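Local coordinates for protein ureidoglycolate hydrolase (Arabidopsis thaliana, PDB 4PXE) that hydrolyses (S)-ureidoglycolate to glyoxylate, ammonium and carbon dioxide with the help of two manganese ions, a step in the complete breakdown of purines, at residues D305-D310 against S374-D379; E160-T165 against D189-V194; T363-S368 against V417-L422; P36-V41 against I93-Y98; N56-A61 against G110-I115. All coordinates share one frame; numbering follows the deposited sequence.

Contact 1 of 5, residues D305-D310 against S374-D379. With GLV (glyoxylic acid), chain E.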
# COMPACT_ATOMS: atom_id res chain seq x y z
N ASP A 305 -10.47 6.25 11.97
CA ASP A 305 -10.46 7.42 12.84
C ASP A 305 -11.92 7.75 13.10
O ASP A 305 -12.72 7.80 12.17
CB ASP A 305 -9.76 8.57 12.09
CG ASP A 305 -9.77 9.87 12.86
OD1 ASP A 305 -10.84 10.51 12.97
OD2 ASP A 305 -8.69 10.28 13.33
N THR A 306 -12.30 7.96 14.36
CA THR A 306 -13.67 8.41 14.63
C THR A 306 -13.71 9.33 15.83
O THR A 306 -12.97 9.15 16.80
CB THR A 306 -14.68 7.22 14.75
OG1 THR A 306 -16.02 7.72 14.77
CG2 THR A 306 -14.41 6.37 15.98
N ARG A 307 -14.54 10.37 15.74
CA ARG A 307 -14.58 11.41 16.77
C ARG A 307 -15.97 12.00 16.92
O ARG A 307 -16.80 11.90 16.02
CB ARG A 307 -13.61 12.57 16.45
CG ARG A 307 -12.34 12.16 15.70
CD ARG A 307 -11.47 13.34 15.37
NE ARG A 307 -10.42 12.92 14.44
CZ ARG A 307 -9.35 13.64 14.13
NH1 ARG A 307 -9.18 14.85 14.68
NH2 ARG A 307 -8.45 13.18 13.27
N ASP A 308 -16.19 12.64 18.07
CA ASP A 308 -17.40 13.44 18.30
C ASP A 308 -17.09 14.37 19.47
O ASP A 308 -16.26 14.05 20.31
CB ASP A 308 -18.59 12.52 18.65
CG ASP A 308 -19.95 13.18 18.44
OD1 ASP A 308 -20.11 14.40 18.73
OD2 ASP A 308 -20.89 12.48 18.00
N ILE A 309 -17.77 15.51 19.52
CA ILE A 309 -17.65 16.38 20.69
C ILE A 309 -18.31 15.68 21.88
O ILE A 309 -17.88 15.86 23.03
CB ILE A 309 -18.25 17.78 20.43
CG1 ILE A 309 -18.00 18.71 21.63
CG2 ILE A 309 -19.74 17.70 20.12
CD1 ILE A 309 -16.53 18.85 22.02
N ASP A 310 -19.32 14.85 21.59
CA ASP A 310 -20.00 14.05 22.61
C ASP A 310 -19.36 12.67 22.74
O ASP A 310 -19.42 11.85 21.81
CB ASP A 310 -21.48 13.92 22.27
CG ASP A 310 -22.28 13.33 23.42
OD1 ASP A 310 -22.33 12.09 23.53
OD2 ASP A 310 -22.84 14.11 24.22
N SER A 374 -12.74 22.88 18.99
CA SER A 374 -11.85 22.26 18.03
C SER A 374 -12.37 20.87 17.67
O SER A 374 -12.71 20.07 18.54
CB SER A 374 -10.44 22.14 18.60
OG SER A 374 -9.56 21.55 17.66
N ARG A 375 -12.44 20.60 16.37
CA ARG A 375 -12.83 19.28 15.86
C ARG A 375 -11.59 18.38 15.77
O ARG A 375 -11.62 17.19 16.12
CB ARG A 375 -13.52 19.41 14.51
CG ARG A 375 -14.79 20.26 14.56
CD ARG A 375 -15.58 20.13 13.27
NE ARG A 375 -16.73 21.03 13.24
CZ ARG A 375 -17.88 20.80 13.87
NH1 ARG A 375 -18.04 19.70 14.60
NH2 ARG A 375 -18.88 21.67 13.77
N ALA A 376 -10.50 18.96 15.27
CA ALA A 376 -9.20 18.31 15.31
C ALA A 376 -8.78 18.11 16.76
O ALA A 376 -9.22 18.82 17.66
CB ALA A 376 -8.18 19.17 14.58
N TYR A 377 -7.90 17.13 16.99
CA TYR A 377 -7.23 17.07 18.29
C TYR A 377 -5.88 17.78 18.18
O TYR A 377 -5.44 18.14 17.08
CB TYR A 377 -7.10 15.63 18.82
CG TYR A 377 -6.42 14.66 17.87
CD1 TYR A 377 -7.15 13.77 17.08
CD2 TYR A 377 -5.03 14.65 17.75
CE1 TYR A 377 -6.52 12.90 16.19
CE2 TYR A 377 -4.39 13.79 16.87
CZ TYR A 377 -5.13 12.92 16.11
OH TYR A 377 -4.48 12.07 15.23
N HIS A 378 -5.26 18.02 19.33
CA HIS A 378 -4.03 18.80 19.42
C HIS A 378 -3.28 18.37 20.66
O HIS A 378 -3.86 17.74 21.54
CB HIS A 378 -4.35 20.28 19.58
CG HIS A 378 -5.19 20.86 18.48
ND1 HIS A 378 -4.67 21.26 17.28
CD2 HIS A 378 -6.52 21.13 18.43
CE1 HIS A 378 -5.63 21.75 16.52
NE2 HIS A 378 -6.77 21.69 17.20
N ASP A 379 -2.02 18.75 20.76
CA ASP A 379 -1.28 18.57 22.01
C ASP A 379 -1.97 19.20 23.21
O ASP A 379 -1.84 18.71 24.33
CB ASP A 379 0.15 19.10 21.85
CG ASP A 379 0.95 18.27 20.87
OD1 ASP A 379 1.13 17.07 21.16
OD2 ASP A 379 1.39 18.78 19.81
C1 GLV E . -4.36 15.71 14.10
O1 GLV E . -4.18 16.72 15.03
C2 GLV E . -5.78 15.37 13.83
O2 GLV E . -6.69 16.01 14.45
O3 GLV E . -6.06 14.46 13.00
O HOH W 1 -5.98 10.16 13.99
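R307 and Y377 meet at about a right angle around the carboxylate of bound glyoxylate, a clear example of how a substrate pocket is built from distant parts of a chain. The CD1-CE1 rim of Y377 lies over one face of the R307 guanidinium; the two planes are 30° apart, and NH1 of R307 comes within 3.3 Å of Y377 CD1. Both residues then turn to the ligand. NH1 of R307 donates to O2 of glyoxylate at 2.8 Å and NH2 to O3 at 2.7 Å, a pair of nearly straight bonds, one to each carboxylate oxygen. Y377 adds its backbone N, 3.0 Å from glyoxylate O2, and turns one ring face to that same oxygen, which sits over the ring centre. With CG between the backbone N and the carbonyl carbon (chi1 55°), the torsion brings the ring back against the ligand. R375 joins with its backbone O, beside the edge of the guanidinium, while its own charged end pairs with D278.

D305 is the second shell. Its carboxylate grips R307 side-on, OD1 taking NE at 2.9 Å in the guanidinium plane and OD2 taking NH2. A water joins D305 OD2 to Y377 OH, tying both walls together. N294 of the second subunit also hydrogen-bonds glyoxylate, which makes the pocket a shared feature of the dimer. With NE bonded to D305, NH1 to glyoxylate and NH2 to both, the guanidinium is held against rotation, and the pocket is probably tuned to hold a carboxylate in one orientation.

Contact 2 of 5, residues E160-T165 against D189-V194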
# COMPACT_ATOMS: atom_id res chain seq x y z
N GLU A 160 5.53 2.39 28.73
CA GLU A 160 5.79 0.95 28.72
C GLU A 160 5.76 0.39 27.30
O GLU A 160 6.67 -0.34 26.89
CB GLU A 160 4.78 0.21 29.60
CG GLU A 160 5.32 -0.19 30.96
CD GLU A 160 6.43 -1.23 30.87
OE1 GLU A 160 6.16 -2.35 30.36
OE2 GLU A 160 7.57 -0.93 31.29
N ALA A 161 4.71 0.72 26.56
CA ALA A 161 4.55 0.25 25.19
C ALA A 161 5.73 0.68 24.30
O ALA A 161 6.27 -0.11 23.53
CB ALA A 161 3.23 0.74 24.61
N LEU A 162 6.13 1.95 24.42
CA LEU A 162 7.22 2.47 23.61
C LEU A 162 8.52 1.68 23.75
O LEU A 162 9.28 1.55 22.80
CB LEU A 162 7.45 3.95 23.91
CG LEU A 162 6.34 4.88 23.43
CD1 LEU A 162 6.62 6.29 23.89
CD2 LEU A 162 6.23 4.83 21.92
N LYS A 163 8.76 1.16 24.95
CA LYS A 163 10.02 0.49 25.24
C LYS A 163 9.93 -1.02 25.03
O LYS A 163 10.96 -1.70 24.99
CB LYS A 163 10.46 0.79 26.67
CG LYS A 163 10.66 2.27 26.95
CD LYS A 163 12.05 2.74 26.56
CE LYS A 163 13.10 2.21 27.52
NZ LYS A 163 14.39 2.97 27.42
N THR A 164 8.71 -1.54 24.89
CA THR A 164 8.54 -2.99 24.82
C THR A 164 7.96 -3.54 23.51
O THR A 164 8.38 -4.60 23.04
CB THR A 164 7.73 -3.54 26.02
OG1 THR A 164 6.39 -3.03 25.98
CG2 THR A 164 8.38 -3.15 27.34
N THR A 165 6.99 -2.84 22.91
CA THR A 165 6.28 -3.41 21.76
C THR A 165 6.16 -2.52 20.53
O THR A 165 5.93 -3.01 19.44
CB THR A 165 4.85 -3.85 22.13
OG1 THR A 165 4.09 -2.72 22.56
CG2 THR A 165 4.87 -4.91 23.23
N ASP A 189 16.18 4.20 31.93
CA ASP A 189 15.05 5.12 31.82
C ASP A 189 13.85 4.44 31.16
O ASP A 189 13.92 4.03 30.01
CB ASP A 189 15.44 6.37 31.03
CG ASP A 189 14.39 7.47 31.10
OD1 ASP A 189 13.45 7.37 31.92
OD2 ASP A 189 14.52 8.45 30.34
N ASP A 190 12.77 4.32 31.91
CA ASP A 190 11.53 3.77 31.38
C ASP A 190 10.68 4.88 30.76
O ASP A 190 9.48 4.69 30.55
CB ASP A 190 10.74 3.07 32.49
CG ASP A 190 10.39 4.01 33.63
OD1 ASP A 190 11.01 5.10 33.72
OD2 ASP A 190 9.49 3.67 34.43
N LEU A 191 11.31 6.03 30.51
CA LEU A 191 10.70 7.23 29.91
C LEU A 191 9.87 8.04 30.90
O LEU A 191 9.26 9.06 30.54
CB LEU A 191 9.89 6.90 28.65
CG LEU A 191 10.68 6.20 27.54
CD1 LEU A 191 9.80 5.91 26.33
CD2 LEU A 191 11.90 7.02 27.15
N SER A 192 9.86 7.61 32.16
CA SER A 192 9.19 8.33 33.23
C SER A 192 9.82 9.71 33.42
O SER A 192 9.18 10.62 33.95
CB SER A 192 9.28 7.53 34.54
OG SER A 192 8.53 8.16 35.56
N SER A 193 11.07 9.85 32.98
CA SER A 193 11.80 11.11 33.06
C SER A 193 11.08 12.22 32.28
O SER A 193 11.29 13.40 32.54
CB SER A 193 13.21 10.94 32.49
OG SER A 193 13.16 10.66 31.10
N VAL A 194 10.25 11.83 31.33
CA VAL A 194 9.55 12.78 30.47
C VAL A 194 8.35 13.41 31.17
O VAL A 194 7.97 14.55 30.88
CB VAL A 194 9.11 12.08 29.15
CG1 VAL A 194 8.27 13.02 28.28
CG2 VAL A 194 10.33 11.61 28.38
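L191 drives its CD1 methyl between L162 and the aliphatic chain of K163, and this small apolar cluster is the close-packed half of a contact between the end of helix 156-164 and the loop leading to strand 201-209. CD1 of L191 stands 3.9 Å from L162 CB and 3.8 Å from K163 CG, the two leucines crossing at about a right angle. L162 continues inward to L147 and L151 of helix 147-152, so the leucine pair belongs to the buried side.

K163 spans both halves. Its chain is bent at chi2 (-85°) and chi3 (-72°), which wraps CG and CD around L191 and still brings NZ to D189 O at 2.8 Å, nearly in line with the carbonyl bond. A weak bond to D186 O gives the ammonium a second backbone acceptor.

Toward solvent the fit slackens. E160 and D190 are exposed, and their carboxylates come no closer than 5.9 Å between E160 OE2 and D190 OD2. Here the loop is shaped mainly by its own bonds: D189 OD1 accepts from L191 N and D190 OD1 from S192 N, two successive Asx turns, while S193 OG donates to D189 OD2. The lysine is thus used for reach rather than for a salt bridge with D189: its methylenes pack on the leucine and its ammonium binds main-chain carbonyls, while K163 NZ stays 6.2 Å from D189 OD2.

Contact 3 of 5, residues T363-S368 against V417-L422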
# COMPACT_ATOMS: atom_id res chain seq x y z
N THR A 363 -9.75 41.57 22.29
CA THR A 363 -10.47 42.84 22.40
C THR A 363 -9.51 44.04 22.49
O THR A 363 -9.71 45.05 21.80
CB THR A 363 -11.42 42.82 23.60
OG1 THR A 363 -12.35 41.74 23.44
CG2 THR A 363 -12.19 44.13 23.70
N GLU A 364 -8.48 43.93 23.32
CA GLU A 364 -7.49 45.01 23.45
C GLU A 364 -6.76 45.30 22.15
O GLU A 364 -6.27 46.41 21.94
CB GLU A 364 -6.49 44.70 24.57
CG GLU A 364 -7.11 44.76 25.94
CD GLU A 364 -6.17 44.32 27.04
OE1 GLU A 364 -4.94 44.48 26.87
OE2 GLU A 364 -6.67 43.82 28.08
N LEU A 365 -6.67 44.29 21.29
CA LEU A 365 -5.97 44.43 20.01
C LEU A 365 -6.92 44.80 18.89
O LEU A 365 -6.53 44.82 17.71
CB LEU A 365 -5.25 43.12 19.66
CG LEU A 365 -4.03 42.84 20.54
CD1 LEU A 365 -3.64 41.37 20.47
CD2 LEU A 365 -2.87 43.73 20.12
N ASN A 366 -8.18 45.07 19.24
CA ASN A 366 -9.21 45.44 18.27
C ASN A 366 -9.44 44.34 17.23
O ASN A 366 -9.70 44.61 16.06
CB ASN A 366 -8.86 46.77 17.57
CG ASN A 366 -8.74 47.92 18.54
OD1 ASN A 366 -7.70 48.58 18.62
ND2 ASN A 366 -9.80 48.16 19.30
N LEU A 367 -9.34 43.09 17.69
CA LEU A 367 -9.56 41.93 16.83
C LEU A 367 -10.89 41.29 17.17
O LEU A 367 -11.23 41.11 18.33
CB LEU A 367 -8.43 40.91 17.02
CG LEU A 367 -7.04 41.39 16.61
CD1 LEU A 367 -5.98 40.40 17.03
CD2 LEU A 367 -6.97 41.62 15.10
N SER A 368 -11.66 40.94 16.14
CA SER A 368 -12.94 40.29 16.35
C SER A 368 -12.72 38.81 16.69
O SER A 368 -11.74 38.20 16.25
CB SER A 368 -13.81 40.42 15.11
OG SER A 368 -13.19 39.79 14.00
N VAL A 417 -0.37 35.71 16.40
CA VAL A 417 0.85 35.94 17.16
C VAL A 417 0.68 37.08 18.16
O VAL A 417 1.14 36.99 19.30
CB VAL A 417 2.06 36.22 16.22
CG1 VAL A 417 3.26 36.74 17.00
CG2 VAL A 417 2.43 34.94 15.44
N LYS A 418 -0.01 38.15 17.76
CA LYS A 418 -0.24 39.26 18.69
C LYS A 418 -1.10 38.83 19.86
O LYS A 418 -0.79 39.19 21.01
CB LYS A 418 -0.88 40.44 17.97
CG LYS A 418 0.04 41.16 17.01
CD LYS A 418 -0.73 42.24 16.27
CE LYS A 418 0.14 42.96 15.27
NZ LYS A 418 -0.66 43.82 14.37
N VAL A 419 -2.17 38.08 19.60
CA VAL A 419 -3.00 37.58 20.69
C VAL A 419 -2.20 36.65 21.60
O VAL A 419 -2.31 36.73 22.83
CB VAL A 419 -4.26 36.88 20.16
CG1 VAL A 419 -5.04 36.21 21.31
CG2 VAL A 419 -5.14 37.88 19.41
N LEU A 420 -1.38 35.80 21.01
CA LEU A 420 -0.52 34.92 21.79
C LEU A 420 0.45 35.70 22.67
O LEU A 420 0.58 35.42 23.87
CB LEU A 420 0.23 33.96 20.89
CG LEU A 420 1.15 32.98 21.61
CD1 LEU A 420 0.38 32.11 22.59
CD2 LEU A 420 1.90 32.10 20.59
N SER A 421 1.12 36.69 22.09
CA SER A 421 2.05 37.55 22.83
C SER A 421 1.38 38.21 24.02
O SER A 421 1.90 38.20 25.15
CB SER A 421 2.60 38.64 21.92
OG SER A 421 3.40 38.10 20.87
N LEU A 422 0.22 38.80 23.77
CA LEU A 422 -0.45 39.58 24.80
C LEU A 422 -1.04 38.67 25.88
O LEU A 422 -1.03 39.01 27.06
CB LEU A 422 -1.53 40.47 24.16
CG LEU A 422 -2.20 41.50 25.07
CD1 LEU A 422 -1.16 42.35 25.83
CD2 LEU A 422 -3.09 42.38 24.22
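L365 lays its CD1 methyl over one face of the peptide group joining K418 to V419, 3.6 Å from K418 O and 3.7 Å from V419 N. With no aromatic ring in either segment, this peptide and the E364 carboxylate are the flat groups that meet the other segment. The carboxylate is approached by CD2 of L422, which lies 3.9 Å from E364 OE1; the two side chains cross at about a right angle. The charge of E364 is matched by a salt bridge to K426, so L422 lies against the flank of an ion pair made further along its own helix, as well as against the inner part of the E364 chain.

Around these groups the packing is aliphatic. L365 CG and L422 CD2 are 3.8 Å apart as the two leucines slide past each other in opposite directions. V419 turns CG2 toward the other segment, that methyl standing beside the backbone N while CG1 is anti to it (chi1 173°). CG2 meets both L365 CD1 and L367 CD1, the latter at 3.6 Å. K418 offers its CB to L365 before its extended chain heads away. Between L365 and L367 a Schellman motif, with N366 at positive phi as its C-prime residue, ends helix 352-364.

The contact thus seats the C-terminal end of helix 352-364 on the long helix 410-429. Helix 9-12 also touches L365 and L422, helix 105-120 packs against V417, L420 and S421, and I392 of strand 389-394 packs on V419 and L420.

Contact 4 of 5, residues P36-V41 against I93-Y98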
# COMPACT_ATOMS: atom_id res chain seq x y z
N PRO A 36 3.96 21.69 -3.74
CA PRO A 36 3.49 22.36 -2.52
C PRO A 36 3.15 21.45 -1.35
O PRO A 36 2.79 21.96 -0.28
CB PRO A 36 2.23 23.08 -3.01
CG PRO A 36 1.70 22.21 -4.08
CD PRO A 36 2.92 21.65 -4.78
N SER A 37 3.26 20.13 -1.51
CA SER A 37 2.93 19.23 -0.41
C SER A 37 4.08 19.12 0.58
O SER A 37 5.23 19.38 0.25
CB SER A 37 2.57 17.83 -0.92
OG SER A 37 1.32 17.83 -1.58
N VAL A 38 3.74 18.74 1.80
CA VAL A 38 4.74 18.46 2.82
C VAL A 38 4.50 17.07 3.36
O VAL A 38 3.36 16.69 3.61
CB VAL A 38 4.66 19.47 3.98
CG1 VAL A 38 5.74 19.19 5.02
CG2 VAL A 38 4.78 20.89 3.45
N THR A 39 5.58 16.30 3.52
CA THR A 39 5.56 15.07 4.31
C THR A 39 6.75 15.15 5.24
O THR A 39 7.87 15.32 4.79
CB THR A 39 5.73 13.81 3.45
OG1 THR A 39 4.64 13.72 2.54
CG2 THR A 39 5.75 12.57 4.32
N ARG A 40 6.51 15.06 6.55
CA ARG A 40 7.64 15.11 7.48
C ARG A 40 7.34 14.28 8.71
O ARG A 40 6.57 14.68 9.58
CB ARG A 40 8.00 16.55 7.86
CG ARG A 40 9.21 16.62 8.77
CD ARG A 40 9.77 18.04 8.84
NE ARG A 40 8.79 19.00 9.32
CZ ARG A 40 8.37 20.06 8.63
NH1 ARG A 40 8.84 20.31 7.41
NH2 ARG A 40 7.48 20.88 9.17
N VAL A 41 7.94 13.10 8.75
CA VAL A 41 7.60 12.09 9.74
C VAL A 41 8.61 12.02 10.87
O VAL A 41 9.82 12.16 10.66
CB VAL A 41 7.46 10.72 9.04
CG1 VAL A 41 7.11 9.64 10.04
CG2 VAL A 41 6.41 10.81 7.94
N ILE A 93 5.68 20.19 14.61
CA ILE A 93 6.09 20.46 13.23
C ILE A 93 6.05 19.22 12.34
O ILE A 93 6.36 19.32 11.15
CB ILE A 93 7.48 21.12 13.14
CG1 ILE A 93 8.56 20.19 13.69
CG2 ILE A 93 7.48 22.48 13.84
CD1 ILE A 93 9.94 20.83 13.75
N ASP A 94 5.69 18.07 12.88
CA ASP A 94 5.52 16.93 11.98
C ASP A 94 4.30 17.15 11.07
O ASP A 94 3.39 17.91 11.41
CB ASP A 94 5.56 15.55 12.68
CG ASP A 94 4.49 15.36 13.76
OD1 ASP A 94 4.02 16.33 14.38
OD2 ASP A 94 4.18 14.18 14.03
N ALA A 95 4.33 16.50 9.91
CA ALA A 95 3.34 16.67 8.85
C ALA A 95 2.99 15.30 8.28
O ALA A 95 3.89 14.53 7.91
CB ALA A 95 3.90 17.54 7.75
N ILE A 96 1.71 14.98 8.21
CA ILE A 96 1.29 13.71 7.60
C ILE A 96 1.57 13.71 6.09
O ILE A 96 1.81 14.76 5.50
CB ILE A 96 -0.19 13.36 7.91
CG1 ILE A 96 -1.16 14.23 7.10
CG2 ILE A 96 -0.47 13.47 9.39
CD1 ILE A 96 -2.61 13.84 7.32
N PRO A 97 1.59 12.53 5.47
CA PRO A 97 1.89 12.52 4.03
C PRO A 97 1.00 13.44 3.18
O PRO A 97 -0.23 13.42 3.29
CB PRO A 97 1.67 11.05 3.65
CG PRO A 97 2.04 10.30 4.91
CD PRO A 97 1.53 11.16 6.03
N TYR A 98 1.65 14.25 2.35
CA TYR A 98 0.98 15.13 1.39
C TYR A 98 0.02 16.08 2.06
O TYR A 98 -1.16 16.20 1.69
CB TYR A 98 0.27 14.31 0.29
CG TYR A 98 1.25 13.58 -0.59
CD1 TYR A 98 1.81 14.21 -1.69
CD2 TYR A 98 1.65 12.28 -0.31
CE1 TYR A 98 2.72 13.57 -2.51
CE2 TYR A 98 2.56 11.62 -1.12
CZ TYR A 98 3.09 12.28 -2.21
OH TYR A 98 4.00 11.63 -3.04
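R40 and A95 form an antiparallel hydrogen-bonded pair, a bridge between the short strands 38-40 and 95-96 that ties the first of them to the segment following the manganese ligand H92 in this M20-family enzyme. Their backbones exchange two bonds: A95 N to R40 O at 2.9 Å and R40 N to A95 O at 3.0 Å. Beside the pair, V38 CG1 packs on A95 CB at 3.7 Å.

The next ring of contacts fixes the two ends. At one, the R40 side chain, bent at chi3 (59°), folds its guanidinium over to I93 O, where NH2 bonds at 2.8 Å and NE adds a weak bond. NH1 goes instead to F30 O, and the side chain also touches helices 17-28, 45-60 and 105-120. A methionine here would probably deprive the carbonyls of I93 and F30 of these guanidinium donors and let this end of the bridge drift.

Further out, D94 bonds S136 OG and the backbone N atoms of E137 and E138, and I96 touches E138 and H402, so the bridge probably helps position residues of the manganese and substrate sites. Past the corner at P97, Y98 reaches the second subunit, its ring edge-to-face with H289 there. S37 OG sits at the rim of the Y98 ring, 3.7 Å from CD1. The other end is closed by T39, whose OG1 accepts Y98 N at 3.0 Å with an N-H...O angle of 163°.

Contact 5 of 5, residues N56-A61 against G110-I115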
# COMPACT_ATOMS: atom_id res chain seq x y z
N ASN A 56 17.62 26.50 16.25
CA ASN A 56 18.41 27.67 15.87
C ASN A 56 17.63 28.97 16.10
O ASN A 56 18.15 29.93 16.68
CB ASN A 56 18.88 27.55 14.41
CG ASN A 56 19.70 28.74 13.97
OD1 ASN A 56 19.28 29.52 13.12
ND2 ASN A 56 20.90 28.88 14.53
N LEU A 57 16.36 28.98 15.68
CA LEU A 57 15.52 30.15 15.94
C LEU A 57 15.30 30.42 17.43
O LEU A 57 15.29 31.57 17.86
CB LEU A 57 14.17 30.00 15.23
CG LEU A 57 14.20 30.03 13.70
CD1 LEU A 57 12.79 29.96 13.16
CD2 LEU A 57 14.90 31.28 13.21
N MET A 58 15.13 29.36 18.22
CA MET A 58 14.96 29.52 19.65
C MET A 58 16.20 30.15 20.28
O MET A 58 16.10 31.04 21.12
CB MET A 58 14.68 28.18 20.32
CG MET A 58 13.29 27.61 20.06
SD MET A 58 13.09 26.10 21.03
CE MET A 58 11.35 25.71 20.72
N ALA A 59 17.37 29.68 19.85
CA ALA A 59 18.63 30.22 20.37
C ALA A 59 18.80 31.67 19.95
O ALA A 59 19.24 32.50 20.75
CB ALA A 59 19.79 29.37 19.89
N LEU A 60 18.44 31.99 18.71
CA LEU A 60 18.53 33.37 18.22
C LEU A 60 17.62 34.30 19.01
O LEU A 60 17.93 35.48 19.16
CB LEU A 60 18.21 33.45 16.73
CG LEU A 60 19.25 32.88 15.77
CD1 LEU A 60 18.69 32.78 14.35
CD2 LEU A 60 20.53 33.71 15.79
N ALA A 61 16.51 33.76 19.51
CA ALA A 61 15.57 34.52 20.32
C ALA A 61 16.01 34.61 21.79
O ALA A 61 15.28 35.14 22.63
CB ALA A 61 14.18 33.90 20.23
N GLY A 110 5.25 30.69 15.22
CA GLY A 110 4.49 31.81 15.73
C GLY A 110 4.76 32.06 17.21
O GLY A 110 4.73 33.21 17.66
N ALA A 111 5.05 31.01 17.97
CA ALA A 111 5.37 31.18 19.38
C ALA A 111 6.74 31.84 19.52
O ALA A 111 6.93 32.70 20.38
CB ALA A 111 5.35 29.85 20.11
N ILE A 112 7.68 31.44 18.68
CA ILE A 112 9.00 32.07 18.69
C ILE A 112 8.87 33.54 18.29
O ILE A 112 9.45 34.42 18.93
CB ILE A 112 10.00 31.32 17.78
CG1 ILE A 112 10.19 29.88 18.29
CG2 ILE A 112 11.35 32.05 17.75
CD1 ILE A 112 11.01 28.99 17.37
N GLU A 113 8.05 33.82 17.28
CA GLU A 113 7.81 35.20 16.89
C GLU A 113 7.14 35.99 18.02
O GLU A 113 7.45 37.16 18.22
CB GLU A 113 6.99 35.29 15.59
CG GLU A 113 6.66 36.72 15.13
CD GLU A 113 7.88 37.55 14.74
OE1 GLU A 113 9.00 37.00 14.59
OE2 GLU A 113 7.72 38.79 14.56
N ALA A 114 6.26 35.34 18.78
CA ALA A 114 5.64 36.00 19.93
C ALA A 114 6.67 36.42 20.98
O ALA A 114 6.57 37.52 21.56
CB ALA A 114 4.60 35.08 20.56
N ILE A 115 7.67 35.58 21.21
CA ILE A 115 8.76 35.94 22.12
C ILE A 115 9.52 37.15 21.59
O ILE A 115 9.78 38.11 22.32
CB ILE A 115 9.75 34.77 22.31
CG1 ILE A 115 9.09 33.62 23.06
CG2 ILE A 115 11.00 35.22 23.05
CD1 ILE A 115 8.62 33.98 24.43
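I112 carries most of the contact, reaching from helix 105-120 toward L57, M58 and A61 near the end of helix 45-60. The apolar contacts come in two groups, one for each branch of the isoleucine. The longer branch ends in CD1, which lies 3.8 Å from M58 CG and 3.9 Å from L57 CB, so that a single methyl is met by two successive residues of the facing helix. M58 stays extended beyond CG and crosses I112 at about a right angle, meeting it with its inner methylene rather than its sulfur. The shorter branch, CG2, is anti to the backbone N (chi1 of CG1 -62°) and faces A61 CB at 4.2 Å; it also rests 4.0 Å from L57 O. One turn on, I115 repeats the theme more loosely, its CG2 standing 4.5 Å from A61 CB. An alanine here, in place of I112, would probably open a gap between the helices, L57 and M58 losing the CD1 methyl and A61 the CG2 methyl.

Within the two segments the hydrogen bonds run along each helix. L60 N and A61 N bond back to N56 O and L57 O, and A114 N and I115 N to G110 O and A111 O. One bond between the helices comes from K119, further along helix 105-120, to A61 O.

Strand 129-133 completes the layer, with I131 touching M58, I112 and I115. The chemistry is that of a helix pair on a sheet: across the two segments the contact is apolar, made by methyls and methylenes, and probably rests on shape more than on charge.

From the N terminus, the first two contacts cross: 36-41 opens contact 4 and 56-61 opens contact 5 before 93-98 and 110-115 close them in turn, binding strand 38-40 and helix 45-60 to the segment just after the manganese ligand H92 and the helix beyond it. Contact 2 follows in series as a short loop of its own at the periphery. Contacts 1 and 3 cross likewise, since 363-368 falls between the segments of contact 1 and finds its partner in the C-terminal helix. That helix joins the halves of the chain: S421 and V417 of contact 3 touch A114 and G110 of contact 5. Contacts 1 and 4, about 20 Å apart between centres, both reach the second subunit.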